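Local structure of DNA polymerase (Bacillus phage phi29, 2PYJ) at residues T488-K493 / D503-E508; M246-N251 / I460-T465. The protein replicates the viral genome by protein-primed, strand-displacing DNA synthesis with high processivity, and proofreads it through a 3'-5' exonuclease activity. The protein carries 2 engineered substitutions. All blocks are in the same frame, centred on the assembly; numbering follows the deposited sequence.

How the interactions relate
Both interactions belong to one curled antiparallel sheet of the polymerization region, with centres about 12 Å apart. Interaction 2 is the buried one: strands 241-250 and 459-463 pair in regular register beside the nucleotide and metals, with apolar side chains on one face and a histidine-valine contact on the other. Interaction 1 is only partly buried; it lies where strands 483-489 and 491-496 meet the second strand of a hairpin, and adds a salt bridge and waters to its backbone bonds. Strand 241-250 also pairs with 483-489 and 491-496. The two contacts touch where the Phe-489 ring packs on the Met-246 backbone and the Val-247 side chain, and where Thr-488 meets Thr-465.

Interaction 1. Residues T488-K493 / D503-E508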
loop_
_atom_site.group_PDB
_atom_site.type_symbol
_atom_site.label_atom_id
_atom_site.label_comp_id
_atom_site.label_asym_id
_atom_site.label_seq_id
_atom_site.Cartn_x
_atom_site.Cartn_y
_atom_site.Cartn_z
ATOM N N THR G 488 -18.691 -4.663 17.174
ATOM C CA THR G 488 -20.089 -5.032 17.142
ATOM C C THR G 488 -20.873 -3.768 16.787
ATOM O O THR G 488 -20.618 -2.695 17.339
ATOM C CB THR G 488 -20.547 -5.596 18.490
ATOM O OG1 THR G 488 -19.734 -6.728 18.826
ATOM C CG2 THR G 488 -21.998 -6.029 18.432
ATOM N N PHE G 489 -21.812 -3.893 15.857
ATOM C CA PHE G 489 -22.596 -2.731 15.406
ATOM C C PHE G 489 -24.096 -2.872 15.670
ATOM O O PHE G 489 -24.628 -3.980 15.744
ATOM C CB PHE G 489 -22.284 -2.376 13.934
ATOM C CG PHE G 489 -22.507 -3.497 12.948
ATOM C CD1 PHE G 489 -23.798 -3.859 12.550
ATOM C CD2 PHE G 489 -21.427 -4.155 12.374
ATOM C CE1 PHE G 489 -24.002 -4.880 11.620
ATOM C CE2 PHE G 489 -21.622 -5.173 11.433
ATOM C CZ PHE G 489 -22.914 -5.534 11.055
ATOM N N LYS G 490 -24.755 -1.730 15.853
ATOM C CA LYS G 490 -26.184 -1.671 16.126
ATOM C C LYS G 490 -26.963 -1.742 14.817
ATOM O O LYS G 490 -28.031 -2.344 14.748
ATOM C CB LYS G 490 -26.513 -0.376 16.879
ATOM C CG LYS G 490 -27.967 -0.235 17.347
ATOM C CD LYS G 490 -28.112 0.948 18.300
ATOM C CE LYS G 490 -29.539 1.115 18.787
ATOM N NZ LYS G 490 -29.656 2.212 19.797
ATOM N N ARG G 491 -26.422 -1.099 13.785
ATOM C CA ARG G 491 -26.970 -1.168 12.431
ATOM C C ARG G 491 -25.872 -0.925 11.395
ATOM O O ARG G 491 -24.798 -0.392 11.721
ATOM C CB ARG G 491 -28.142 -0.186 12.230
ATOM C CG ARG G 491 -27.834 1.277 12.531
ATOM C CD ARG G 491 -28.942 2.182 12.013
ATOM N NE ARG G 491 -28.616 3.595 12.200
ATOM C CZ ARG G 491 -29.327 4.614 11.720
ATOM N NH1 ARG G 491 -30.431 4.399 11.013
ATOM N NH2 ARG G 491 -28.924 5.854 11.945
ATOM N N ALA G 492 -26.143 -1.347 10.163
ATOM C CA ALA G 492 -25.191 -1.218 9.057
ATOM C C ALA G 492 -25.913 -1.148 7.720
ATOM O O ALA G 492 -27.109 -1.446 7.629
ATOM C CB ALA G 492 -24.201 -2.377 9.059
ATOM N N LYS G 493 -25.174 -0.737 6.689
ATOM C CA LYS G 493 -25.675 -0.728 5.321
ATOM C C LYS G 493 -24.495 -0.901 4.355
ATOM O O LYS G 493 -23.504 -0.177 4.437
ATOM C CB LYS G 493 -26.452 0.565 5.037
ATOM C CG LYS G 493 -27.190 0.578 3.699
ATOM C CD LYS G 493 -28.512 1.372 3.750
ATOM C CE LYS G 493 -28.337 2.802 4.277
ATOM N NZ LYS G 493 -27.229 3.523 3.587
ATOM N N ASP G 503 -22.992 1.728 12.485
ATOM C CA ASP G 503 -23.107 2.385 13.793
ATOM C C ASP G 503 -22.555 1.420 14.830
ATOM O O ASP G 503 -23.220 0.449 15.188
ATOM C CB ASP G 503 -24.568 2.716 14.127
ATOM C CG ASP G 503 -24.997 4.106 13.649
ATOM O OD1 ASP G 503 -24.133 4.930 13.255
ATOM O OD2 ASP G 503 -26.216 4.374 13.685
ATOM N N ILE G 504 -21.347 1.699 15.318
ATOM C CA ILE G 504 -20.611 0.759 16.177
ATOM C C ILE G 504 -20.802 1.061 17.673
ATOM O O ILE G 504 -20.731 2.215 18.090
ATOM C CB ILE G 504 -19.103 0.762 15.824
ATOM C CG1 ILE G 504 -18.898 0.326 14.359
ATOM C CG2 ILE G 504 -18.325 -0.131 16.788
ATOM C CD1 ILE G 504 -17.505 0.612 13.799
ATOM N N TYR G 505 -21.059 0.011 18.462
ATOM C CA TYR G 505 -21.160 0.137 19.920
ATOM C C TYR G 505 -19.800 0.479 20.505
ATOM O O TYR G 505 -18.813 -0.206 20.224
ATOM C CB TYR G 505 -21.645 -1.164 20.555
ATOM C CG TYR G 505 -23.055 -1.560 20.223
ATOM C CD1 TYR G 505 -24.142 -0.896 20.794
ATOM C CD2 TYR G 505 -23.312 -2.624 19.364
ATOM C CE1 TYR G 505 -25.448 -1.273 20.499
ATOM C CE2 TYR G 505 -24.607 -3.007 19.066
ATOM C CZ TYR G 505 -25.670 -2.332 19.633
ATOM O OH TYR G 505 -26.955 -2.717 19.333
ATOM N N MET G 506 -19.752 1.531 21.323
ATOM C CA MET G 506 -18.503 1.970 21.957
ATOM C C MET G 506 -18.670 2.152 23.459
ATOM O O MET G 506 -19.773 2.377 23.945
ATOM C CB MET G 506 -18.015 3.282 21.334
ATOM C CG MET G 506 -17.785 3.223 19.837
ATOM S SD MET G 506 -16.458 2.124 19.315
ATOM C CE MET G 506 -15.009 3.097 19.725
ATOM N N LYS G 507 -17.561 2.048 24.184
ATOM C CA LYS G 507 -17.536 2.301 25.626
ATOM C C LYS G 507 -16.340 3.186 25.979
ATOM O O LYS G 507 -15.247 3.006 25.437
ATOM C CB LYS G 507 -17.467 0.988 26.408
ATOM C CG LYS G 507 -17.852 1.131 27.877
ATOM C CD LYS G 507 -17.478 -0.096 28.692
ATOM C CE LYS G 507 -17.955 0.043 30.124
ATOM N NZ LYS G 507 -17.484 -1.075 30.986
ATOM N N GLU G 508 -16.550 4.137 26.889
ATOM C CA GLU G 508 -15.480 5.039 27.312
ATOM C C GLU G 508 -14.772 4.450 28.526
ATOM O O GLU G 508 -15.407 4.183 29.550
ATOM C CB GLU G 508 -16.035 6.436 27.652
ATOM C CG GLU G 508 -15.191 7.637 27.138
ATOM C CD GLU G 508 -13.706 7.558 27.502
ATOM O OE1 GLU G 508 -12.937 6.911 26.753
ATOM O OE2 GLU G 508 -13.308 8.164 28.521
HETATM O O HOH W 1 -18.001 -2.502 19.044
HETATM O O HOH W 2 -25.764 7.004 12.544
#
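Phe-489 and Ile-504 face each other as an antiparallel, non-hydrogen-bonded pair, at the corner where the chain passes from strand 483-489 into strand 491-496 and meets the second strand of the 491-496/499-506 hairpin in the polymerization region. Their CA atoms are 4.1 Å apart. Backbone bonds flank the pair: Tyr-505 N gives its hydrogen to Thr-488 O, and Lys-490 N, at the corner itself, bonds to Asp-503 O at 2.7 Å. Past the corner, Asp-503 N bonds to Arg-491 O.

Arg-491 extends next to Asp-503 and forms a salt bridge with it, NE to OD2, at 2.9 Å. The carboxylate oxygen sits in the guanidinium plane, but NE approaches it from above the carboxylate plane, and the two groups are turned 42° apart. With CG between backbone N and carbonyl carbon (chi1 56°), the extended Arg-491 chain carries NE alongside Asp-503 OD2. A water donates to Asp-503 OD1 and weakly accepts from Arg-491 NH2.

Tyr-505 crosses the extended Lys-490 side chain at about a right angle, its OH 3.3 Å from Lys-490 CG and weakly hydrogen-bonded to Glu-244, while its CD2 meets Thr-488 CG2 at 3.8 Å.

Phe-543 makes a cation-pi contact with Arg-491. Strand 241-250 packs Ile-242 and Val-247 against Phe-489, and strand 523-530 continues the sheet through the Ile-504 to Lys-525 backbone bond.

Interaction 2. Residues M246-N251 / I460-T465; sequences MVFDVN and IHLTGT. With MN (manganese (II) ion), chain R; MG (magnesium ion), chain S; DGT (2'-deoxyguanosine-5'-triphosphate), chain T.
Strands 246-250 and 460-463 run antiparallel, their directions 156° apart and their axes 4.9 Å from each other at closest approach. They belong to the central sheet of the palm, the catalytic domain of family B polymerases. Met-246 with Leu-462 and Phe-248 with Ile-460 are hydrogen-bonded pairs, each joined by two N-H to O bonds; between them Val-247 and His-461 form a non-hydrogen-bonded pair.

On the face of that middle pair, Val-247 runs alongside the His-461 ring. Val-247 CG1 stands over one face of the imidazole, 3.8 Å from its centroid, as a CH-pi contact, and CG2 approaches ND1. His-461 ND1 is hydrogen-bonded to Tyr-494 OH, and the rings of Tyr-454 and Tyr-500 meet the imidazole edge-to-face.

The other face is apolar: Phe-248 CB packs on Ile-460 CG1 at 3.9 Å and its ring approaches Leu-462 CD1. Met-246 reaches across to Gly-464 and Thr-465, in the loop that follows strand 459-463. Its chi1 of 25° is well off a staggered value and CG is modelled 3.0 Å from Gly-464 O, which makes the fine detail of this side chain doubtful; CE lies near Thr-465 O.

Strand 241-250 ends in the polymerization site. Asp-249 bridges two metals, and Asp-458, the last residue of the YCDTD motif, in the turn between strands 452-456 and 459-463, completes the manganese shell. This arrangement fits the two-metal mechanism of DNA polymerases, with dGTP held through its triphosphate. Asp-249 OD2 binds manganese at 2.0 Å beside the Val-250 carbonyl oxygen, while OD1 binds magnesium at 2.1 Å, and the alpha-phosphate oxygen O2A of dGTP is shared by both ions.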
loop_
_atom_site.group_PDB
_atom_site.type_symbol
_atom_site.label_atom_id
_atom_site.label_comp_id
_atom_site.label_asym_id
_atom_site.label_seq_id
_atom_site.Cartn_x
_atom_site.Cartn_y
_atom_site.Cartn_z
ATOM N N MET G 246 -21.583 -8.085 13.715
ATOM C CA MET G 246 -20.196 -8.001 14.178
ATOM C C MET G 246 -19.198 -8.244 13.064
ATOM O O MET G 246 -19.528 -8.798 12.016
ATOM C CB MET G 246 -19.931 -8.978 15.349
ATOM C CG MET G 246 -20.855 -10.177 15.386
ATOM S SD MET G 246 -20.391 -11.480 16.547
ATOM C CE MET G 246 -19.937 -10.550 18.003
ATOM N N VAL G 247 -17.969 -7.811 13.312
ATOM C CA VAL G 247 -16.886 -7.970 12.384
ATOM C C VAL G 247 -15.721 -8.631 13.103
ATOM O O VAL G 247 -15.362 -8.240 14.220
ATOM C CB VAL G 247 -16.408 -6.616 11.796
ATOM C CG1 VAL G 247 -15.374 -6.847 10.694
ATOM C CG2 VAL G 247 -17.604 -5.786 11.270
ATOM N N PHE G 248 -15.147 -9.632 12.444
ATOM C CA PHE G 248 -13.926 -10.290 12.886
ATOM C C PHE G 248 -12.885 -10.102 11.803
ATOM O O PHE G 248 -13.209 -10.179 10.635
ATOM C CB PHE G 248 -14.165 -11.785 13.124
ATOM C CG PHE G 248 -15.047 -12.076 14.313
ATOM C CD1 PHE G 248 -16.426 -12.190 14.160
ATOM C CD2 PHE G 248 -14.503 -12.218 15.578
ATOM C CE1 PHE G 248 -17.246 -12.458 15.254
ATOM C CE2 PHE G 248 -15.316 -12.474 16.684
ATOM C CZ PHE G 248 -16.690 -12.591 16.518
ATOM N N ASP G 249 -11.638 -9.859 12.203
ATOM C CA ASP G 249 -10.549 -9.549 11.255
ATOM C C ASP G 249 -9.305 -10.306 11.674
ATOM O O ASP G 249 -8.881 -10.197 12.821
ATOM C CB ASP G 249 -10.265 -8.031 11.265
ATOM C CG ASP G 249 -9.290 -7.582 10.152
ATOM O OD1 ASP G 249 -9.791 -6.916 9.215
ATOM O OD2 ASP G 249 -8.040 -7.868 10.203
ATOM N N VAL G 250 -8.709 -11.062 10.752
ATOM C CA VAL G 250 -7.504 -11.820 11.088
ATOM C C VAL G 250 -6.335 -10.876 11.444
ATOM O O VAL G 250 -6.074 -9.845 10.746
ATOM C CB VAL G 250 -7.074 -12.813 9.978
ATOM C CG1 VAL G 250 -5.782 -13.559 10.396
ATOM C CG2 VAL G 250 -8.171 -13.815 9.706
ATOM N N ASN G 251 -5.669 -11.219 12.552
ATOM C CA ASN G 251 -4.421 -10.572 12.940
ATOM C C ASN G 251 -3.307 -10.992 11.977
ATOM O O ASN G 251 -2.924 -12.155 11.941
ATOM C CB ASN G 251 -4.060 -10.916 14.377
ATOM C CG ASN G 251 -5.155 -10.534 15.363
ATOM O OD1 ASN G 251 -5.810 -9.495 15.209
ATOM N ND2 ASN G 251 -5.368 -11.377 16.371
ATOM N N ILE G 460 -14.669 -11.151 8.223
ATOM C CA ILE G 460 -16.041 -11.608 8.060
ATOM C C ILE G 460 -16.994 -10.654 8.801
ATOM O O ILE G 460 -16.802 -10.348 9.988
ATOM C CB ILE G 460 -16.254 -13.100 8.505
ATOM C CG1 ILE G 460 -15.778 -13.348 9.943
ATOM C CG2 ILE G 460 -15.552 -14.047 7.525
ATOM C CD1 ILE G 460 -15.996 -14.789 10.418
ATOM N N HIS G 461 -17.997 -10.165 8.070
ATOM C CA HIS G 461 -19.035 -9.321 8.634
ATOM C C HIS G 461 -20.275 -10.184 8.752
ATOM O O HIS G 461 -20.762 -10.706 7.750
ATOM C CB HIS G 461 -19.320 -8.125 7.735
ATOM C CG HIS G 461 -18.149 -7.197 7.554
ATOM N ND1 HIS G 461 -18.261 -5.824 7.689
ATOM C CD2 HIS G 461 -16.850 -7.441 7.244
ATOM C CE1 HIS G 461 -17.082 -5.265 7.460
ATOM N NE2 HIS G 461 -16.207 -6.223 7.193
ATOM N N LEU G 462 -20.773 -10.329 9.978
ATOM C CA LEU G 462 -21.872 -11.252 10.284
ATOM C C LEU G 462 -23.075 -10.536 10.888
ATOM O O LEU G 462 -22.910 -9.580 11.647
ATOM C CB LEU G 462 -21.393 -12.316 11.276
ATOM C CG LEU G 462 -20.081 -13.042 10.972
ATOM C CD1 LEU G 462 -19.679 -13.925 12.145
ATOM C CD2 LEU G 462 -20.193 -13.860 9.685
ATOM N N THR G 463 -24.277 -11.018 10.562
ATOM C CA THR G 463 -25.495 -10.648 11.297
ATOM C C THR G 463 -25.452 -11.303 12.677
ATOM O O THR G 463 -24.812 -12.327 12.852
ATOM C CB THR G 463 -26.795 -11.117 10.572
ATOM O OG1 THR G 463 -26.754 -12.537 10.352
ATOM C CG2 THR G 463 -26.972 -10.389 9.244
ATOM N N GLY G 464 -26.137 -10.707 13.652
ATOM C CA GLY G 464 -26.165 -11.249 15.018
ATOM C C GLY G 464 -24.886 -10.955 15.789
ATOM O O GLY G 464 -23.872 -10.579 15.202
ATOM N N THR G 465 -24.938 -11.143 17.104
ATOM C CA THR G 465 -23.855 -10.725 18.007
ATOM C C THR G 465 -23.152 -11.882 18.752
ATOM O O THR G 465 -22.295 -11.641 19.608
ATOM C CB THR G 465 -24.383 -9.715 19.053
ATOM O OG1 THR G 465 -25.411 -10.333 19.843
ATOM C CG2 THR G 465 -24.944 -8.467 18.366
HETATM MN MN MN R . -6.265 -8.234 9.465
HETATM MG MG MG S . -8.522 -6.621 7.505
HETATM P PG DGT T . -4.108 -6.535 11.378
HETATM O O1G DGT T . -3.844 -5.051 11.417
HETATM O O2G DGT T . -3.698 -7.203 12.662
HETATM O O3G DGT T . -5.451 -7.047 10.790
HETATM O O3B DGT T . -3.000 -7.013 10.292
HETATM P PB DGT T . -3.299 -7.478 8.767
HETATM O O1B DGT T . -1.956 -7.763 8.143
HETATM O O2B DGT T . -4.475 -8.460 8.736
HETATM O O3A DGT T . -3.794 -6.108 8.048
HETATM P PA DGT T . -5.239 -5.912 7.362
HETATM O O1A DGT T . -5.373 -4.388 7.201
HETATM O O2A DGT T . -6.337 -6.761 8.074
HETATM O "O5'" DGT T . -4.958 -6.421 5.882
HETATM C "C5'" DGT T . -5.176 -7.763 5.500
HETATM C "C4'" DGT T . -4.120 -8.183 4.510
HETATM O "O4'" DGT T . -4.136 -7.365 3.309
HETATM C "C3'" DGT T . -2.686 -8.124 5.031
HETATM O "O3'" DGT T . -2.308 -9.235 5.865
HETATM C "C2'" DGT T . -1.930 -8.133 3.729
HETATM C "C1'" DGT T . -2.807 -7.255 2.828
HETATM N N9 DGT T . -2.295 -5.892 3.041
HETATM C C8 DGT T . -2.779 -4.925 3.865
HETATM N N7 DGT T . -1.975 -3.829 3.799
HETATM C C5 DGT T . -0.984 -4.107 2.938
HETATM C C6 DGT T . 0.197 -3.404 2.406
HETATM O O6 DGT T . 0.478 -2.240 2.750
HETATM N N1 DGT T . 0.984 -4.049 1.547
HETATM C C2 DGT T . 0.743 -5.310 1.139
HETATM N N2 DGT T . 1.597 -5.864 0.259
HETATM N N3 DGT T . -0.338 -6.026 1.586
HETATM C C4 DGT T . -1.196 -5.466 2.468
HETATM O O HOH W 3 -10.454 -6.446 6.462
#